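Local coordinates for chromosome partition protein Smc (Pyrococcus yayanosii, PDB 5XEI) that is probably required for chromosome condensation and partitioning, its ATPase head, present here with part of the coiled-coil arm, being an ABC-type ATP-hydrolysing module, at residues L207-K221 / I312-F326. Residues are numbered along the deposited sequence; the frame is centred on the assembly and turned at random.
Sequences LEKERNDALRYLDLK and IKALEPVNMKAIEDF
Arg211 points NH1 onto one face of the Phe326 ring, its guanidinium tilted 58° to the ring plane, a cation-pi contact with Arg211 CZ 4.3 Å from the ring centroid. CG is anti to the backbone N in both residues (chi1 173° in Arg211), and a bend at chi3 brings the arginine's end round to the ring. An alanine at Phe326 takes away the face under NH1, and the guanidinium would probably be freer to turn and the packing against Leu207 weaker.

The one hydrogen bond between the segments runs from Asn319 ND2 to Glu210 OE1 (3.0 Å), nearly straight at 167° and within the amide plane; Asn319 OD1 weakly caps Lys321 N.

The arrangement is consistent with the joint of the Smc arm: helix 170-246 runs on unbroken while its coiled-coil partner is interrupted between helices 298-315 and 321-383, with a cis peptide before Pro317. Apolar packing spans the break. Val318 CG2 sits over a face of the Tyr217 ring, 4.1 Å from its centroid, and Met320 SD approaches the same ring obliquely. On the two flanking helices, Leu315 is a knob among Asp213, Arg216, Tyr217 and Leu220, and Ile323 another among Arg211, Ala214, Leu215 and Leu218.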
ATOM      1  N   LEU A 207      30.304  34.805   2.351  1.00 61.10           N
ATOM      2  CA  LEU A 207      30.410  35.432   3.655  1.00 55.77           C
ATOM      3  C   LEU A 207      31.791  35.253   4.260  1.00 56.83           C
ATOM      4  O   LEU A 207      32.251  36.139   4.988  1.00 55.44           O
ATOM      5  CB  LEU A 207      29.334  34.882   4.585  1.00 55.75           C
ATOM      6  CG  LEU A 207      28.039  35.692   4.549  1.00 54.77           C
ATOM      7  CD1 LEU A 207      27.602  36.013   3.127  1.00 56.76           C
ATOM      8  CD2 LEU A 207      26.965  34.933   5.284  1.00 52.62           C
ATOM      9  N   GLU A 208      32.469  34.135   3.988  1.00 57.49           N
ATOM     10  CA  GLU A 208      33.832  33.996   4.496  1.00 58.95           C
ATOM     11  C   GLU A 208      34.729  35.086   3.950  1.00 57.32           C
ATOM     12  O   GLU A 208      35.603  35.599   4.660  1.00 57.54           O
ATOM     13  CB  GLU A 208      34.424  32.643   4.133  1.00 64.29           C
ATOM     14  CG  GLU A 208      33.709  31.516   4.769  1.00 71.93           C
ATOM     15  CD  GLU A 208      33.716  30.248   3.974  1.00 81.93           C
ATOM     16  OE1 GLU A 208      32.640  29.914   3.455  1.00 83.10           O
ATOM     17  OE2 GLU A 208      34.766  29.572   3.927  1.00 91.40           O
ATOM     18  N   LYS A 209      34.544  35.436   2.680  1.00 56.35           N
ATOM     19  CA  LYS A 209      35.413  36.416   2.051  1.00 57.00           C
ATOM     20  C   LYS A 209      35.077  37.824   2.526  1.00 57.01           C
ATOM     21  O   LYS A 209      35.976  38.600   2.870  1.00 55.36           O
ATOM     22  CB  LYS A 209      35.308  36.295   0.530  1.00 63.35           C
ATOM     23  CG  LYS A 209      35.392  37.614  -0.230  1.00 74.25           C
ATOM     24  CD  LYS A 209      35.580  37.344  -1.721  1.00 82.58           C
ATOM     25  CE  LYS A 209      35.464  38.602  -2.565  1.00 86.14           C
ATOM     26  NZ  LYS A 209      35.283  38.277  -4.020  1.00 82.38           N
ATOM     27  N   GLU A 210      33.788  38.155   2.570  1.00 53.55           N
ATOM     28  CA  GLU A 210      33.364  39.417   3.158  1.00 51.30           C
ATOM     29  C   GLU A 210      33.763  39.510   4.625  1.00 51.04           C
ATOM     30  O   GLU A 210      34.245  40.555   5.074  1.00 55.45           O
ATOM     31  CB  GLU A 210      31.860  39.571   2.993  1.00 45.91           C
ATOM     32  CG  GLU A 210      31.418  39.408   1.575  1.00 47.02           C
ATOM     33  CD  GLU A 210      29.917  39.383   1.439  1.00 60.36           C
ATOM     34  OE1 GLU A 210      29.228  40.203   2.086  1.00 63.86           O
ATOM     35  OE2 GLU A 210      29.419  38.524   0.684  1.00 75.06           O
ATOM     36  N   ARG A 211      33.578  38.435   5.393  1.00 52.64           N
ATOM     37  CA  ARG A 211      33.979  38.487   6.793  1.00 55.67           C
ATOM     38  C   ARG A 211      35.427  38.923   6.914  1.00 52.65           C
ATOM     39  O   ARG A 211      35.756  39.830   7.692  1.00 51.10           O
ATOM     40  CB  ARG A 211      33.792  37.139   7.481  1.00 49.87           C
ATOM     41  CG  ARG A 211      34.369  37.140   8.886  1.00 47.28           C
ATOM     42  CD  ARG A 211      34.770  35.754   9.311  1.00 59.28           C
ATOM     43  NE  ARG A 211      35.805  35.200   8.445  1.00 58.29           N
ATOM     44  CZ  ARG A 211      35.957  33.902   8.221  1.00 60.59           C
ATOM     45  NH1 ARG A 211      35.127  33.035   8.778  1.00 62.55           N
ATOM     46  NH2 ARG A 211      36.917  33.466   7.425  1.00 64.20           N
ATOM     47  N   ASN A 212      36.302  38.299   6.126  1.00 53.45           N
ATOM     48  CA  ASN A 212      37.724  38.569   6.279  1.00 56.47           C
ATOM     49  C   ASN A 212      38.070  39.979   5.843  1.00 55.40           C
ATOM     50  O   ASN A 212      38.964  40.595   6.425  1.00 52.14           O
ATOM     51  CB  ASN A 212      38.551  37.558   5.499  1.00 61.66           C
ATOM     52  CG  ASN A 212      38.499  36.181   6.105  1.00 60.89           C
ATOM     53  OD1 ASN A 212      38.389  35.194   5.388  1.00 61.57           O
ATOM     54  ND2 ASN A 212      38.564  36.104   7.439  1.00 59.29           N
ATOM     55  N   ASP A 213      37.371  40.503   4.840  1.00 51.77           N
ATOM     56  CA  ASP A 213      37.585  41.888   4.460  1.00 51.79           C
ATOM     57  C   ASP A 213      37.079  42.822   5.537  1.00 51.79           C
ATOM     58  O   ASP A 213      37.739  43.811   5.865  1.00 55.42           O
ATOM     59  CB  ASP A 213      36.909  42.190   3.131  1.00 55.94           C
ATOM     60  CG  ASP A 213      37.684  41.633   1.971  1.00 63.68           C
ATOM     61  OD1 ASP A 213      37.162  41.660   0.838  1.00 60.93           O
ATOM     62  OD2 ASP A 213      38.824  41.161   2.205  1.00 64.46           O
ATOM     63  N   ALA A 214      35.909  42.521   6.104  1.00 49.10           N
ATOM     64  CA  ALA A 214      35.426  43.324   7.219  1.00 46.18           C
ATOM     65  C   ALA A 214      36.410  43.271   8.379  1.00 55.15           C
ATOM     66  O   ALA A 214      36.645  44.284   9.049  1.00 53.19           O
ATOM     67  CB  ALA A 214      34.048  42.852   7.655  1.00 43.42           C
ATOM     68  N   LEU A 215      37.037  42.113   8.600  1.00 50.93           N
ATOM     69  CA  LEU A 215      37.991  42.003   9.698  1.00 50.86           C
ATOM     70  C   LEU A 215      39.231  42.866   9.462  1.00 52.74           C
ATOM     71  O   LEU A 215      39.712  43.522  10.389  1.00 57.16           O
ATOM     72  CB  LEU A 215      38.375  40.536   9.919  1.00 53.21           C
ATOM     73  CG  LEU A 215      37.268  39.656  10.519  1.00 56.71           C
ATOM     74  CD1 LEU A 215      37.777  38.342  11.090  1.00 53.24           C
ATOM     75  CD2 LEU A 215      36.551  40.414  11.595  1.00 46.53           C
ATOM     76  N   ARG A 216      39.775  42.887   8.246  1.00 51.06           N
ATOM     77  CA  ARG A 216      40.995  43.666   8.045  1.00 55.68           C
ATOM     78  C   ARG A 216      40.688  45.145   7.914  1.00 55.78           C
ATOM     79  O   ARG A 216      41.457  45.987   8.383  1.00 52.85           O
ATOM     80  CB  ARG A 216      41.773  43.165   6.834  1.00 59.23           C
ATOM     81  CG  ARG A 216      41.731  41.662   6.671  1.00 67.73           C
ATOM     82  CD  ARG A 216      42.325  41.208   5.328  1.00 82.60           C
ATOM     83  NE  ARG A 216      42.695  39.811   5.417  1.00 90.75           N
ATOM     84  CZ  ARG A 216      43.034  39.087   4.360  1.00 90.41           C
ATOM     85  NH1 ARG A 216      43.045  39.645   3.151  1.00 86.07           N
ATOM     86  NH2 ARG A 216      43.370  37.809   4.495  1.00 85.47           N
ATOM     87  N   TYR A 217      39.565  45.484   7.293  1.00 56.06           N
ATOM     88  CA  TYR A 217      39.058  46.840   7.423  1.00 54.15           C
ATOM     89  C   TYR A 217      39.041  47.271   8.895  1.00 54.65           C
ATOM     90  O   TYR A 217      39.424  48.400   9.230  1.00 56.22           O
ATOM     91  CB  TYR A 217      37.671  46.934   6.781  1.00 47.33           C
ATOM     92  CG  TYR A 217      36.938  48.172   7.185  1.00 50.72           C
ATOM     93  CD1 TYR A 217      37.004  49.319   6.423  1.00 52.08           C
ATOM     94  CD2 TYR A 217      36.182  48.194   8.347  1.00 54.59           C
ATOM     95  CE1 TYR A 217      36.329  50.452   6.806  1.00 55.82           C
ATOM     96  CE2 TYR A 217      35.525  49.307   8.740  1.00 53.55           C
ATOM     97  CZ  TYR A 217      35.591  50.436   7.976  1.00 55.92           C
ATOM     98  OH  TYR A 217      34.899  51.546   8.409  1.00 64.96           O
ATOM     99  N   LEU A 218      38.614  46.380   9.788  1.00 50.32           N
ATOM    100  CA  LEU A 218      38.630  46.696  11.212  1.00 52.47           C
ATOM    101  C   LEU A 218      40.046  46.996  11.680  1.00 59.54           C
ATOM    102  O   LEU A 218      40.310  48.066  12.240  1.00 59.80           O
ATOM    103  CB  LEU A 218      38.043  45.538  12.013  1.00 56.30           C
ATOM    104  CG  LEU A 218      36.698  45.737  12.693  1.00 55.82           C
ATOM    105  CD1 LEU A 218      35.691  46.211  11.664  1.00 53.44           C
ATOM    106  CD2 LEU A 218      36.224  44.430  13.320  1.00 57.20           C
ATOM    107  N   ASP A 219      40.972  46.053  11.460  1.00 58.22           N
ATOM    108  CA  ASP A 219      42.363  46.257  11.857  1.00 61.04           C
ATOM    109  C   ASP A 219      42.902  47.593  11.366  1.00 57.95           C
ATOM    110  O   ASP A 219      43.469  48.371  12.142  1.00 54.59           O
ATOM    111  CB  ASP A 219      43.235  45.124  11.324  1.00 63.71           C
ATOM    112  CG  ASP A 219      43.139  43.847  12.162  1.00 83.40           C
ATOM    113  OD1 ASP A 219      42.648  43.905  13.320  1.00 80.79           O
ATOM    114  OD2 ASP A 219      43.567  42.773  11.645  1.00 83.39           O
ATOM    115  N   LEU A 220      42.751  47.855  10.066  1.00 53.99           N
ATOM    116  CA  LEU A 220      43.220  49.100   9.474  1.00 56.96           C
ATOM    117  C   LEU A 220      42.585  50.303  10.156  1.00 54.89           C
ATOM    118  O   LEU A 220      43.256  51.299  10.429  1.00 55.67           O
ATOM    119  CB  LEU A 220      42.899  49.114   7.979  1.00 56.62           C
ATOM    120  CG  LEU A 220      43.954  48.586   7.008  1.00 59.56           C
ATOM    121  CD1 LEU A 220      43.437  48.537   5.575  1.00 60.33           C
ATOM    122  CD2 LEU A 220      45.195  49.444   7.104  1.00 74.04           C
ATOM    123  N   LYS A 221      41.284  50.227  10.417  1.00 58.16           N
ATOM    124  CA  LYS A 221      40.584  51.287  11.133  1.00 49.94           C
ATOM    125  C   LYS A 221      41.270  51.595  12.455  1.00 51.21           C
ATOM    126  O   LYS A 221      41.470  52.764  12.808  1.00 55.79           O
ATOM    127  CB  LYS A 221      39.131  50.855  11.349  1.00 48.23           C
ATOM    128  CG  LYS A 221      38.099  51.913  11.228  1.00 49.63           C
ATOM    129  CD  LYS A 221      37.916  52.409   9.798  1.00 51.74           C
ATOM    130  CE  LYS A 221      36.984  53.623   9.796  1.00 52.70           C
ATOM    131  NZ  LYS A 221      37.325  54.615   8.721  1.00 61.81           N
ATOM    132  N   ILE A 312      42.451  51.480   3.190  1.00 63.04           N
ATOM    133  CA  ILE A 312      41.044  51.404   3.545  1.00 58.49           C
ATOM    134  C   ILE A 312      40.195  51.699   2.319  1.00 60.95           C
ATOM    135  O   ILE A 312      39.198  51.016   2.069  1.00 66.64           O
ATOM    136  CB  ILE A 312      40.716  52.337   4.723  1.00 55.00           C
ATOM    137  CG1 ILE A 312      41.367  51.802   5.997  1.00 61.22           C
ATOM    138  CG2 ILE A 312      39.218  52.445   4.930  1.00 48.36           C
ATOM    139  CD1 ILE A 312      40.889  52.491   7.258  1.00 56.42           C
ATOM    140  N   LYS A 313      40.604  52.678   1.502  1.00 59.10           N
ATOM    141  CA  LYS A 313      39.848  52.974   0.282  1.00 63.51           C
ATOM    142  C   LYS A 313      39.911  51.812  -0.707  1.00 63.59           C
ATOM    143  O   LYS A 313      38.971  51.603  -1.485  1.00 62.83           O
ATOM    144  CB  LYS A 313      40.349  54.271  -0.368  1.00 52.89           C
ATOM    145  N   ALA A 314      40.995  51.043  -0.685  1.00 62.33           N
ATOM    146  CA  ALA A 314      41.030  49.786  -1.412  1.00 66.30           C
ATOM    147  C   ALA A 314      39.824  48.924  -1.039  1.00 73.93           C
ATOM    148  O   ALA A 314      38.871  48.803  -1.822  1.00 77.14           O
ATOM    149  CB  ALA A 314      42.331  49.036  -1.122  1.00 68.52           C
ATOM    150  N   LEU A 315      39.845  48.357   0.175  1.00 70.39           N
ATOM    151  CA  LEU A 315      38.868  47.343   0.566  1.00 68.99           C
ATOM    152  C   LEU A 315      37.424  47.742   0.298  1.00 65.82           C
ATOM    153  O   LEU A 315      36.576  46.857   0.165  1.00 71.76           O
ATOM    154  CB  LEU A 315      39.009  47.006   2.052  1.00 61.16           C
ATOM    155  CG  LEU A 315      40.371  46.446   2.433  1.00 61.89           C
ATOM    156  CD1 LEU A 315      40.329  45.974   3.867  1.00 55.78           C
ATOM    157  CD2 LEU A 315      40.770  45.318   1.475  1.00 65.50           C
ATOM    158  N   GLU A 316      37.116  49.035   0.219  1.00 63.14           N
ATOM    159  CA  GLU A 316      35.714  49.445   0.136  1.00 69.10           C
ATOM    160  C   GLU A 316      35.127  49.015  -1.203  1.00 72.59           C
ATOM    161  O   GLU A 316      35.841  48.961  -2.207  1.00 76.78           O
ATOM    162  CB  GLU A 316      35.552  50.956   0.340  1.00 59.40           C
ATOM    163  CG  GLU A 316      36.206  51.457   1.608  1.00 65.18           C
ATOM    164  CD  GLU A 316      35.258  52.182   2.548  1.00 76.94           C
ATOM    165  OE1 GLU A 316      35.712  53.109   3.256  1.00 72.51           O
ATOM    166  OE2 GLU A 316      34.059  51.817   2.588  1.00 87.23           O
ATOM    167  N   PRO A 317      33.830  48.657  -1.207  1.00 74.25           N
ATOM    168  CA  PRO A 317      32.961  48.637  -0.023  1.00 69.17           C
ATOM    169  C   PRO A 317      33.149  47.364   0.805  1.00 63.58           C
ATOM    170  O   PRO A 317      33.498  46.320   0.234  1.00 61.26           O
ATOM    171  CB  PRO A 317      31.546  48.680  -0.621  1.00 68.12           C
ATOM    172  CG  PRO A 317      31.729  48.758  -2.127  1.00 72.36           C
ATOM    173  CD  PRO A 317      33.094  48.229  -2.406  1.00 72.41           C
ATOM    174  N   VAL A 318      32.939  47.455   2.121  1.00 54.38           N
ATOM    175  CA  VAL A 318      32.921  46.287   2.986  1.00 51.24           C
ATOM    176  C   VAL A 318      31.559  46.208   3.658  1.00 53.19           C
ATOM    177  O   VAL A 318      30.867  47.207   3.841  1.00 59.31           O
ATOM    178  CB  VAL A 318      34.047  46.293   4.038  1.00 53.22           C
ATOM    179  CG1 VAL A 318      35.377  46.691   3.399  1.00 57.01           C
ATOM    180  CG2 VAL A 318      33.687  47.183   5.221  1.00 54.07           C
ATOM    181  N   ASN A 319      31.172  44.991   4.016  1.00 56.20           N
ATOM    182  CA  ASN A 319      29.857  44.704   4.580  1.00 52.54           C
ATOM    183  C   ASN A 319      30.086  44.178   5.991  1.00 53.51           C
ATOM    184  O   ASN A 319      30.495  43.032   6.174  1.00 55.36           O
ATOM    185  CB  ASN A 319      29.108  43.700   3.700  1.00 55.14           C
ATOM    186  CG  ASN A 319      27.910  43.062   4.399  1.00 60.13           C
ATOM    187  OD1 ASN A 319      27.294  43.651   5.297  1.00 61.97           O
ATOM    188  ND2 ASN A 319      27.560  41.853   3.968  1.00 60.89           N
ATOM    189  N   MET A 320      29.843  44.999   7.001  1.00 52.96           N
ATOM    190  CA  MET A 320      30.214  44.541   8.328  1.00 58.78           C
ATOM    191  C   MET A 320      29.210  43.569   8.920  1.00 58.27           C
ATOM    192  O   MET A 320      29.558  42.844   9.866  1.00 55.20           O
ATOM    193  CB  MET A 320      30.421  45.723   9.263  1.00 63.29           C
ATOM    194  CG  MET A 320      31.377  46.750   8.709  1.00 64.50           C
ATOM    195  SD  MET A 320      32.544  47.136  10.020  1.00 88.34           S
ATOM    196  CE  MET A 320      33.437  45.583  10.032  1.00 55.23           C
ATOM    197  N   LYS A 321      27.988  43.522   8.378  1.00 49.33           N
ATOM    198  CA  LYS A 321      27.065  42.468   8.776  1.00 55.02           C
ATOM    199  C   LYS A 321      27.689  41.091   8.572  1.00 51.56           C
ATOM    200  O   LYS A 321      27.344  40.138   9.281  1.00 47.46           O
ATOM    201  CB  LYS A 321      25.763  42.575   7.986  1.00 51.96           C
ATOM    202  CG  LYS A 321      25.294  43.987   7.756  1.00 58.55           C
ATOM    203  CD  LYS A 321      24.314  44.431   8.837  1.00 67.38           C
ATOM    204  CE  LYS A 321      24.200  45.970   8.927  1.00 67.66           C
ATOM    205  NZ  LYS A 321      23.735  46.449  10.285  1.00 61.33           N
ATOM    206  N   ALA A 322      28.630  40.985   7.628  1.00 47.50           N
ATOM    207  CA  ALA A 322      29.232  39.702   7.286  1.00 50.15           C
ATOM    208  C   ALA A 322      29.828  38.995   8.500  1.00 51.40           C
ATOM    209  O   ALA A 322      29.739  37.770   8.607  1.00 54.72           O
ATOM    210  CB  ALA A 322      30.305  39.892   6.214  1.00 49.62           C
ATOM    211  N   ILE A 323      30.457  39.734   9.414  1.00 45.81           N
ATOM    212  CA  ILE A 323      31.069  39.076  10.560  1.00 44.72           C
ATOM    213  C   ILE A 323      30.015  38.333  11.363  1.00 47.75           C
ATOM    214  O   ILE A 323      30.235  37.196  11.808  1.00 50.70           O
ATOM    215  CB  ILE A 323      31.832  40.089  11.427  1.00 48.00           C
ATOM    216  CG1 ILE A 323      33.042  40.623  10.667  1.00 47.04           C
ATOM    217  CG2 ILE A 323      32.235  39.468  12.761  1.00 40.19           C
ATOM    218  CD1 ILE A 323      33.518  41.982  11.178  1.00 46.06           C
ATOM    219  N   GLU A 324      28.848  38.941  11.550  1.00 42.22           N
ATOM    220  CA  GLU A 324      27.821  38.215  12.287  1.00 46.17           C
ATOM    221  C   GLU A 324      27.042  37.271  11.373  1.00 53.52           C
ATOM    222  O   GLU A 324      26.616  36.199  11.818  1.00 53.81           O
ATOM    223  CB  GLU A 324      26.877  39.189  12.999  1.00 43.15           C
ATOM    224  CG  GLU A 324      27.508  40.046  14.112  1.00 59.63           C
ATOM    225  CD  GLU A 324      28.500  39.285  15.014  1.00 58.78           C
ATOM    226  OE1 GLU A 324      29.599  39.828  15.301  1.00 57.88           O
ATOM    227  OE2 GLU A 324      28.182  38.153  15.434  1.00 57.12           O
ATOM    228  N   ASP A 325      26.849  37.645  10.096  1.00 48.73           N
ATOM    229  CA  ASP A 325      26.125  36.790   9.155  1.00 45.80           C
ATOM    230  C   ASP A 325      26.817  35.447   8.982  1.00 50.72           C
ATOM    231  O   ASP A 325      26.159  34.404   8.886  1.00 49.32           O
ATOM    232  CB  ASP A 325      25.990  37.481   7.796  1.00 48.91           C
ATOM    233  CG  ASP A 325      24.801  38.446   7.731  1.00 60.69           C
ATOM    234  OD1 ASP A 325      23.963  38.418   8.661  1.00 55.76           O
ATOM    235  OD2 ASP A 325      24.705  39.234   6.748  1.00 62.23           O
ATOM    236  N   PHE A 326      28.143  35.456   8.909  1.00 49.83           N
ATOM    237  CA  PHE A 326      28.897  34.216   8.825  1.00 51.59           C
ATOM    238  C   PHE A 326      28.447  33.202   9.876  1.00 56.02           C
ATOM    239  O   PHE A 326      27.904  32.142   9.540  1.00 61.62           O
ATOM    240  CB  PHE A 326      30.380  34.522   8.975  1.00 48.92           C
ATOM    241  CG  PHE A 326      31.225  33.333   8.844  1.00 60.66           C
ATOM    242  CD1 PHE A 326      31.599  32.603   9.963  1.00 66.53           C
ATOM    243  CD2 PHE A 326      31.619  32.898   7.602  1.00 65.98           C
ATOM    244  CE1 PHE A 326      32.377  31.464   9.839  1.00 65.90           C
ATOM    245  CE2 PHE A 326      32.390  31.764   7.490  1.00 69.41           C
ATOM    246  CZ  PHE A 326      32.772  31.048   8.599  1.00 65.66           C
TER